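Local coordinates for protein acetyl-CoA acetyltransferase (Mycobacterium smegmatis, PDB 4EGV) that is a monomeric thiolase-family protein that probably acts as an acyltransferase, though its own reaction is uncertain, at residues A[15-23]-A[125-133]. Sequence-based numbering, arbitrary orientation.
Sequences VDPRTPVIV and FGGKIAAGE
Pro20, the first residue of strand 20-29, packs on the last turn of helix 117-130, a helix-on-sheet contact of the thiolase fold. The strand runs between strands 271-279 and 294-303, antiparallel to both. Over these short segments the axes approach to 8.4 Å at 126°.

The apolar part is small. Pro20 CB lies 3.6 Å from Ile129 CG2. This methyl is the branch anti to the backbone N, while CG1 sits beside that N. On the same ring, Pro20 CG rests 3.4 Å from Gly126 O. That carbonyl is already used inside the helix, by the N of Ala130. Pro20 CD is more loosely placed, 4.4 Å from Ala130 CB. Trp427 touches both Pro20 and Ala130, and Ile129 also packs on Met277 of strand 271-279 and Val137 of strand 136-143.

The polar part lies at the helix end and just past it. Arg18 bends at chi2 and chi3, and its guanidinium has Ala130 O and Ala131 C over one face. Arg18 NH2 is 3.5 Å from Ala130 O, but the angle is too poor for a hydrogen bond.

Two turns shape the loop that carries Arg18. A type I turn spans Asp16 to Thr19, and Asp16 O accepts from both Thr19 N and Thr19 OG1. Arg18 N closes an Asx turn on Asp16 OD2 at 2.8 Å, nearly straight at 173°, and meets the carboxylate from above its plane.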
loop_
_atom_site.group_PDB
_atom_site.type_symbol
_atom_site.label_atom_id
_atom_site.label_comp_id
_atom_site.label_asym_id
_atom_site.label_seq_id
_atom_site.Cartn_x
_atom_site.Cartn_y
_atom_site.Cartn_z
ATOM N N VAL A 15 22.951 -10.301 20.242
ATOM C CA VAL A 15 22.424 -8.996 19.828
ATOM C C VAL A 15 23.270 -7.927 20.527
ATOM O O VAL A 15 24.011 -8.233 21.443
ATOM C CB VAL A 15 20.952 -8.883 20.195
ATOM N N ASP A 16 23.227 -6.706 20.007
ATOM C CA ASP A 16 23.723 -5.478 20.609
ATOM C C ASP A 16 22.541 -4.915 21.428
ATOM O O ASP A 16 21.392 -5.111 21.052
ATOM C CB ASP A 16 24.159 -4.553 19.456
ATOM C CG ASP A 16 24.203 -3.064 19.815
ATOM O OD1 ASP A 16 24.509 -2.289 18.908
ATOM O OD2 ASP A 16 23.958 -2.622 20.947
ATOM N N PRO A 17 22.804 -4.250 22.573
ATOM C CA PRO A 17 21.718 -3.650 23.386
ATOM C C PRO A 17 20.831 -2.593 22.712
ATOM O O PRO A 17 19.707 -2.403 23.122
ATOM C CB PRO A 17 22.446 -3.030 24.585
ATOM C CG PRO A 17 23.878 -3.208 24.343
ATOM C CD PRO A 17 24.097 -4.230 23.280
ATOM N N ARG A 18 21.333 -1.951 21.660
ATOM C CA ARG A 18 20.577 -0.907 20.965
ATOM C C ARG A 18 19.618 -1.437 19.891
ATOM O O ARG A 18 18.801 -0.688 19.357
ATOM C CB ARG A 18 21.531 0.120 20.350
ATOM C CG ARG A 18 21.865 1.284 21.268
ATOM C CD ARG A 18 23.366 1.423 21.461
ATOM N NE ARG A 18 23.829 2.781 21.190
ATOM C CZ ARG A 18 24.529 3.131 20.116
ATOM N NH1 ARG A 18 24.909 4.391 19.951
ATOM N NH2 ARG A 18 24.850 2.222 19.206
ATOM N N THR A 19 19.725 -2.725 19.581
ATOM C CA THR A 19 18.904 -3.354 18.568
ATOM C C THR A 19 17.411 -3.176 18.907
ATOM O O THR A 19 16.991 -3.418 20.032
ATOM C CB THR A 19 19.287 -4.826 18.403
ATOM O OG1 THR A 19 20.685 -4.916 18.127
ATOM C CG2 THR A 19 18.509 -5.484 17.266
ATOM N N PRO A 20 16.613 -2.709 17.926
ATOM C CA PRO A 20 15.188 -2.479 18.079
ATOM C C PRO A 20 14.336 -3.731 17.904
ATOM O O PRO A 20 14.534 -4.534 16.984
ATOM C CB PRO A 20 14.890 -1.482 16.982
ATOM C CG PRO A 20 15.834 -1.806 15.925
ATOM C CD PRO A 20 17.080 -2.272 16.593
ATOM N N VAL A 21 13.400 -3.901 18.820
ATOM C CA VAL A 21 12.417 -4.952 18.722
ATOM C C VAL A 21 10.993 -4.390 18.825
ATOM O O VAL A 21 10.724 -3.457 19.604
ATOM C CB VAL A 21 12.677 -6.081 19.770
ATOM C CG1 VAL A 21 13.775 -6.976 19.297
ATOM C CG2 VAL A 21 12.994 -5.520 21.147
ATOM N N ILE A 22 10.089 -4.947 18.028
ATOM C CA ILE A 22 8.661 -4.739 18.282
ATOM C C ILE A 22 8.174 -5.606 19.452
ATOM O O ILE A 22 8.324 -6.845 19.398
ATOM C CB ILE A 22 7.802 -4.928 17.038
ATOM C CG1 ILE A 22 8.176 -3.871 16.023
ATOM C CG2 ILE A 22 6.317 -4.841 17.387
ATOM C CD1 ILE A 22 7.367 -3.932 14.771
ATOM N N VAL A 23 7.663 -4.938 20.506
ATOM C CA VAL A 23 7.250 -5.632 21.735
ATOM C C VAL A 23 5.756 -5.754 21.983
ATOM O O VAL A 23 5.330 -6.708 22.632
ATOM C CB VAL A 23 7.964 -5.176 23.002
ATOM C CG1 VAL A 23 9.429 -5.350 22.820
ATOM C CG2 VAL A 23 7.595 -3.762 23.364
ATOM N N PHE A 125 11.983 4.512 12.826
ATOM C CA PHE A 125 12.260 4.421 14.256
ATOM C C PHE A 125 13.087 3.262 14.670
ATOM O O PHE A 125 13.731 3.325 15.665
ATOM C CB PHE A 125 11.029 4.660 15.155
ATOM C CG PHE A 125 10.585 6.100 15.135
ATOM C CD1 PHE A 125 11.385 7.082 15.718
ATOM C CD2 PHE A 125 9.441 6.494 14.432
ATOM C CE1 PHE A 125 11.033 8.434 15.632
ATOM C CE2 PHE A 125 9.095 7.828 14.324
ATOM C CZ PHE A 125 9.886 8.810 14.924
ATOM N N GLY A 126 13.105 2.212 13.879
ATOM C CA GLY A 126 14.073 1.134 14.028
ATOM C C GLY A 126 15.489 1.649 13.924
ATOM O O GLY A 126 16.304 1.399 14.794
ATOM N N GLY A 127 15.766 2.366 12.842
ATOM C CA GLY A 127 17.058 3.017 12.602
ATOM C C GLY A 127 17.506 3.985 13.673
ATOM O O GLY A 127 18.671 4.055 13.955
ATOM N N LYS A 128 16.564 4.716 14.258
ATOM C CA LYS A 128 16.878 5.718 15.258
ATOM C C LYS A 128 17.058 5.098 16.608
ATOM O O LYS A 128 17.779 5.641 17.437
ATOM C CB LYS A 128 15.805 6.802 15.318
ATOM C CG LYS A 128 15.869 7.798 14.172
ATOM C CD LYS A 128 14.715 8.775 14.212
ATOM C CE LYS A 128 14.823 9.739 13.055
ATOM N NZ LYS A 128 14.019 10.939 13.376
ATOM N N ILE A 129 16.402 3.966 16.834
ATOM C CA ILE A 129 16.624 3.201 18.043
ATOM C C ILE A 129 18.003 2.532 17.989
ATOM O O ILE A 129 18.681 2.494 19.028
ATOM C CB ILE A 129 15.505 2.172 18.344
ATOM C CG1 ILE A 129 14.300 2.839 18.997
ATOM C CG2 ILE A 129 16.016 1.066 19.268
ATOM C CD1 ILE A 129 13.019 2.077 18.841
ATOM N N ALA A 130 18.443 2.108 16.811
ATOM C CA ALA A 130 19.729 1.478 16.599
ATOM C C ALA A 130 20.915 2.392 16.844
ATOM O O ALA A 130 21.923 1.972 17.304
ATOM C CB ALA A 130 19.776 0.926 15.247
ATOM N N ALA A 131 20.747 3.651 16.546
ATOM C CA ALA A 131 21.694 4.669 16.866
ATOM C C ALA A 131 21.396 5.286 18.235
ATOM O O ALA A 131 20.616 4.800 18.998
ATOM C CB ALA A 131 21.677 5.698 15.802
ATOM N N GLY A 132 22.071 6.392 18.523
ATOM C CA GLY A 132 21.862 7.102 19.770
ATOM C C GLY A 132 20.819 8.186 19.600
ATOM O O GLY A 132 21.142 9.373 19.574
ATOM N N GLU A 133 19.560 7.777 19.473
ATOM C CA GLU A 133 18.482 8.722 19.214
ATOM C C GLU A 133 17.250 8.510 20.089
ATOM O O GLU A 133 16.835 9.417 20.810
ATOM C CB GLU A 133 18.083 8.679 17.735
#